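Non-structural protein NS2 (Bluetongue virus, PDB 1UTY) binds single-stranded RNA, the part present in this crystal being the N-terminal RNA-binding domain of the longer phosphoprotein. Local coordinates at residues T9-T21 against N50-P63. Sequence-based numbering, arbitrary orientation.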
loop_
_atom_site.group_PDB
_atom_site.type_symbol
_atom_site.label_atom_id
_atom_site.label_comp_id
_atom_site.label_asym_id
_atom_site.label_seq_id
_atom_site.Cartn_x
_atom_site.Cartn_y
_atom_site.Cartn_z
ATOM N N THR A 9 15.479 -8.860 10.780
ATOM C CA THR A 9 15.735 -9.423 9.459
ATOM C C THR A 9 14.428 -9.712 8.711
ATOM O O THR A 9 13.512 -10.305 9.277
ATOM C CB THR A 9 16.539 -10.756 9.659
ATOM O OG1 THR A 9 17.809 -10.463 10.251
ATOM C CG2 THR A 9 16.903 -11.433 8.341
ATOM N N LYS A 10 14.349 -9.324 7.439
ATOM C CA LYS A 10 13.208 -9.709 6.606
ATOM C C LYS A 10 13.620 -10.640 5.461
ATOM O O LYS A 10 14.656 -10.429 4.811
ATOM C CB LYS A 10 12.476 -8.481 6.047
ATOM C CG LYS A 10 11.914 -7.493 7.100
ATOM C CD LYS A 10 10.771 -8.085 7.942
ATOM C CE LYS A 10 10.720 -7.449 9.344
ATOM N NZ LYS A 10 10.524 -8.435 10.468
ATOM N N ASN A 11 12.785 -11.653 5.216
ATOM C CA ASN A 11 12.993 -12.619 4.143
ATOM C C ASN A 11 11.909 -12.576 3.092
ATOM O O ASN A 11 10.763 -12.923 3.353
ATOM C CB ASN A 11 13.075 -14.030 4.718
ATOM C CG ASN A 11 14.387 -14.295 5.368
ATOM O OD1 ASN A 11 15.369 -14.582 4.685
ATOM N ND2 ASN A 11 14.441 -14.149 6.688
ATOM N N ILE A 12 12.291 -12.155 1.897
ATOM C CA ILE A 12 11.371 -12.011 0.795
ATOM C C ILE A 12 11.713 -13.095 -0.220
ATOM O O ILE A 12 12.866 -13.250 -0.617
ATOM C CB ILE A 12 11.456 -10.562 0.198
ATOM C CG1 ILE A 12 11.073 -9.530 1.263
ATOM C CG2 ILE A 12 10.506 -10.362 -0.986
ATOM C CD1 ILE A 12 12.260 -8.889 1.930
ATOM N N PHE A 13 10.698 -13.864 -0.582
ATOM C CA PHE A 13 10.818 -14.943 -1.530
ATOM C C PHE A 13 10.034 -14.530 -2.754
ATOM O O PHE A 13 8.805 -14.556 -2.753
ATOM C CB PHE A 13 10.284 -16.240 -0.910
ATOM C CG PHE A 13 11.031 -16.654 0.346
ATOM C CD1 PHE A 13 12.164 -17.457 0.259
ATOM C CD2 PHE A 13 10.618 -16.193 1.601
ATOM C CE1 PHE A 13 12.882 -17.824 1.413
ATOM C CE2 PHE A 13 11.308 -16.546 2.764
ATOM C CZ PHE A 13 12.461 -17.366 2.674
ATOM N N VAL A 14 10.749 -14.085 -3.779
ATOM C CA VAL A 14 10.106 -13.621 -4.999
ATOM C C VAL A 14 9.723 -14.829 -5.821
ATOM O O VAL A 14 10.559 -15.698 -6.089
ATOM C CB VAL A 14 10.990 -12.645 -5.809
ATOM C CG1 VAL A 14 10.230 -12.104 -7.001
ATOM C CG2 VAL A 14 11.454 -11.472 -4.916
ATOM N N LEU A 15 8.438 -14.897 -6.162
ATOM C CA LEU A 15 7.916 -15.863 -7.103
ATOM C C LEU A 15 7.642 -15.074 -8.376
ATOM O O LEU A 15 6.725 -14.236 -8.420
ATOM C CB LEU A 15 6.637 -16.506 -6.560
ATOM C CG LEU A 15 5.859 -17.428 -7.521
ATOM C CD1 LEU A 15 6.697 -18.639 -7.958
ATOM C CD2 LEU A 15 4.514 -17.888 -6.910
ATOM N N ASP A 16 8.458 -15.323 -9.391
ATOM C CA ASP A 16 8.387 -14.623 -10.672
ATOM C C ASP A 16 8.467 -15.659 -11.782
ATOM O O ASP A 16 9.533 -15.892 -12.350
ATOM C CB ASP A 16 9.538 -13.612 -10.804
ATOM C CG ASP A 16 9.586 -12.937 -12.187
ATOM O OD1 ASP A 16 8.533 -12.759 -12.834
ATOM O OD2 ASP A 16 10.642 -12.544 -12.716
ATOM N N VAL A 17 7.319 -16.271 -12.077
ATOM C CA VAL A 17 7.219 -17.431 -12.965
ATOM C C VAL A 17 7.581 -17.122 -14.433
ATOM O O VAL A 17 8.142 -17.986 -15.124
ATOM C CB VAL A 17 5.792 -18.112 -12.845
ATOM C CG1 VAL A 17 5.445 -18.943 -14.072
ATOM C CG2 VAL A 17 5.725 -19.000 -11.610
ATOM N N THR A 18 7.254 -15.915 -14.908
ATOM C CA THR A 18 7.606 -15.531 -16.281
ATOM C C THR A 18 9.061 -15.100 -16.385
ATOM O O THR A 18 9.560 -14.879 -17.480
ATOM C CB THR A 18 6.659 -14.438 -16.909
ATOM O OG1 THR A 18 6.758 -13.210 -16.176
ATOM C CG2 THR A 18 5.199 -14.834 -16.797
ATOM N N ALA A 19 9.731 -14.989 -15.241
ATOM C CA ALA A 19 11.177 -14.735 -15.192
ATOM C C ALA A 19 11.616 -13.498 -15.981
ATOM O O ALA A 19 12.632 -13.522 -16.668
ATOM C CB ALA A 19 11.949 -15.964 -15.662
ATOM N N LYS A 20 10.842 -12.422 -15.882
ATOM C CA LYS A 20 11.210 -11.164 -16.521
ATOM C C LYS A 20 11.996 -10.270 -15.548
ATOM O O LYS A 20 12.600 -9.287 -15.971
ATOM C CB LYS A 20 9.981 -10.423 -17.087
ATOM C CG LYS A 20 9.075 -11.231 -18.055
ATOM C CD LYS A 20 9.843 -11.789 -19.228
ATOM C CE LYS A 20 8.918 -12.269 -20.360
ATOM N NZ LYS A 20 9.766 -12.720 -21.488
ATOM N N THR A 21 11.995 -10.600 -14.256
ATOM C CA THR A 21 12.882 -9.906 -13.319
ATOM C C THR A 21 14.187 -10.679 -13.172
ATOM O O THR A 21 14.233 -11.896 -13.411
ATOM C CB THR A 21 12.243 -9.715 -11.916
ATOM O OG1 THR A 21 12.134 -10.982 -11.255
ATOM C CG2 THR A 21 10.814 -9.188 -11.997
ATOM N N ASN A 50 11.671 -23.178 -1.324
ATOM C CA ASN A 50 10.502 -22.826 -0.525
ATOM C C ASN A 50 10.702 -21.623 0.406
ATOM O O ASN A 50 11.823 -21.329 0.822
ATOM C CB ASN A 50 9.966 -24.063 0.237
ATOM C CG ASN A 50 10.877 -24.506 1.362
ATOM O OD1 ASN A 50 11.755 -25.343 1.167
ATOM N ND2 ASN A 50 10.677 -23.942 2.547
ATOM N N PRO A 51 9.616 -20.923 0.721
ATOM C CA PRO A 51 9.673 -19.843 1.714
ATOM C C PRO A 51 9.859 -20.391 3.134
ATOM O O PRO A 51 9.440 -21.498 3.440
ATOM C CB PRO A 51 8.307 -19.166 1.582
ATOM C CG PRO A 51 7.422 -20.202 1.033
ATOM C CD PRO A 51 8.259 -21.111 0.177
ATOM N N GLU A 52 10.490 -19.595 3.980
ATOM C CA GLU A 52 10.769 -19.961 5.358
ATOM C C GLU A 52 9.691 -19.354 6.246
ATOM O O GLU A 52 8.991 -18.439 5.812
ATOM C CB GLU A 52 12.127 -19.409 5.761
ATOM C CG GLU A 52 13.291 -19.950 4.948
ATOM C CD GLU A 52 14.625 -19.361 5.381
ATOM O OE1 GLU A 52 14.642 -18.219 5.918
ATOM O OE2 GLU A 52 15.656 -20.043 5.180
ATOM N N PRO A 53 9.547 -19.860 7.474
ATOM C CA PRO A 53 8.587 -19.308 8.437
ATOM C C PRO A 53 8.749 -17.805 8.629
ATOM O O PRO A 53 9.861 -17.290 8.574
ATOM C CB PRO A 53 8.929 -20.044 9.729
ATOM C CG PRO A 53 9.475 -21.330 9.265
ATOM C CD PRO A 53 10.263 -21.028 8.021
ATOM N N LYS A 54 7.639 -17.110 8.840
ATOM C CA LYS A 54 7.647 -15.656 8.991
ATOM C C LYS A 54 8.121 -14.927 7.719
ATOM O O LYS A 54 8.316 -13.721 7.726
ATOM C CB LYS A 54 8.473 -15.245 10.227
ATOM N N GLY A 55 8.291 -15.666 6.625
ATOM C CA GLY A 55 8.684 -15.086 5.352
ATOM C C GLY A 55 7.547 -14.506 4.513
ATOM O O GLY A 55 6.356 -14.818 4.721
ATOM N N TYR A 56 7.931 -13.667 3.557
ATOM C CA TYR A 56 7.001 -13.041 2.616
ATOM C C TYR A 56 7.142 -13.721 1.268
ATOM O O TYR A 56 8.258 -13.849 0.756
ATOM C CB TYR A 56 7.311 -11.538 2.446
ATOM C CG TYR A 56 7.181 -10.741 3.721
ATOM C CD1 TYR A 56 8.166 -10.792 4.712
ATOM C CD2 TYR A 56 6.061 -9.952 3.950
ATOM C CE1 TYR A 56 8.025 -10.074 5.905
ATOM C CE2 TYR A 56 5.919 -9.233 5.123
ATOM C CZ TYR A 56 6.902 -9.296 6.087
ATOM O OH TYR A 56 6.746 -8.568 7.228
ATOM N N VAL A 57 6.031 -14.172 0.703
ATOM C CA VAL A 57 6.037 -14.602 -0.681
ATOM C C VAL A 57 5.563 -13.413 -1.500
ATOM O O VAL A 57 4.442 -12.933 -1.348
ATOM C CB VAL A 57 5.146 -15.840 -0.936
ATOM C CG1 VAL A 57 5.006 -16.116 -2.421
ATOM C CG2 VAL A 57 5.702 -17.059 -0.220
ATOM N N LEU A 58 6.455 -12.917 -2.338
ATOM C CA LEU A 58 6.141 -11.838 -3.232
ATOM C C LEU A 58 5.963 -12.427 -4.629
ATOM O O LEU A 58 6.931 -12.677 -5.355
ATOM C CB LEU A 58 7.252 -10.790 -3.192
ATOM C CG LEU A 58 7.056 -9.541 -4.060
ATOM C CD1 LEU A 58 5.663 -8.905 -3.803
ATOM C CD2 LEU A 58 8.207 -8.547 -3.825
ATOM N N ASN A 59 4.705 -12.687 -4.963
ATOM C CA ASN A 59 4.300 -13.164 -6.272
ATOM C C ASN A 59 4.191 -11.931 -7.167
ATOM O O ASN A 59 3.345 -11.051 -6.927
ATOM C CB ASN A 59 2.962 -13.884 -6.115
ATOM C CG ASN A 59 2.410 -14.478 -7.427
ATOM O OD1 ASN A 59 2.899 -14.215 -8.509
ATOM N ND2 ASN A 59 1.346 -15.259 -7.306
ATOM N N VAL A 60 5.079 -11.820 -8.157
ATOM C CA VAL A 60 4.980 -10.722 -9.131
ATOM C C VAL A 60 4.881 -11.238 -10.564
ATOM O O VAL A 60 5.307 -12.352 -10.832
ATOM C CB VAL A 60 6.132 -9.659 -8.996
ATOM C CG1 VAL A 60 6.228 -9.137 -7.572
ATOM C CG2 VAL A 60 7.460 -10.193 -9.468
ATOM N N PRO A 61 4.304 -10.443 -11.470
ATOM C CA PRO A 61 4.205 -10.822 -12.891
ATOM C C PRO A 61 5.357 -10.309 -13.786
ATOM O O PRO A 61 5.410 -10.684 -14.966
ATOM C CB PRO A 61 2.895 -10.159 -13.314
ATOM C CG PRO A 61 2.917 -8.844 -12.513
ATOM C CD PRO A 61 3.646 -9.147 -11.211
ATOM N N GLY A 62 6.249 -9.487 -13.236
ATOM C CA GLY A 62 7.342 -8.881 -13.979
ATOM C C GLY A 62 7.991 -7.733 -13.207
ATOM O O GLY A 62 7.727 -7.541 -12.003
ATOM N N PRO A 63 8.811 -6.937 -13.890
ATOM C CA PRO A 63 9.554 -5.856 -13.223
ATOM C C PRO A 63 8.617 -4.776 -12.682
ATOM O O PRO A 63 7.491 -4.634 -13.165
ATOM C CB PRO A 63 10.476 -5.296 -14.320
ATOM C CG PRO A 63 9.973 -5.833 -15.616
ATOM C CD PRO A 63 9.046 -6.977 -15.340
HETATM O O HOH W 1 10.481 -12.209 7.219
HETATM O O HOH W 2 5.030 -15.257 -10.980
#
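Tyr56 O takes the backbone N-H of Phe13 at 2.8 Å, and the edge of the Phe13 ring comes up beside it, CD2 at 3.4 Å. This is one rung of a parallel pair, 10-15 beside 56-59, inside the mixed sheet of the RNA-binding domain. Phe13 and Leu15 supply both N and O to Tyr56, Leu58 and Val60, and Asn11 O accepts from Tyr56 N.

The Phe13 ring lies under the loop leading into 56-59. With CG beside the backbone N (chi1 -60°), it offers one face to Pro51, whose CA sits 3.5 Å from the ring centroid in a CH-pi contact, while Glu52 CG closes on CZ at 3.5 Å. Val147 of the second subunit packs on Pro51. On the face opposite Phe13, Ile12 CG2 rests against Leu58 CB at 4.0 Å, side by side, and the Tyr56 hydroxyl goes on to Asp70.

Past the strands, Thr21 CG2 packs on the backbone of Gly62. Thr21 also caps the following helix, bonding to Gly24 N, and grips Asp16 OD2 twice, through its N and, at 2.6 Å, through OG1.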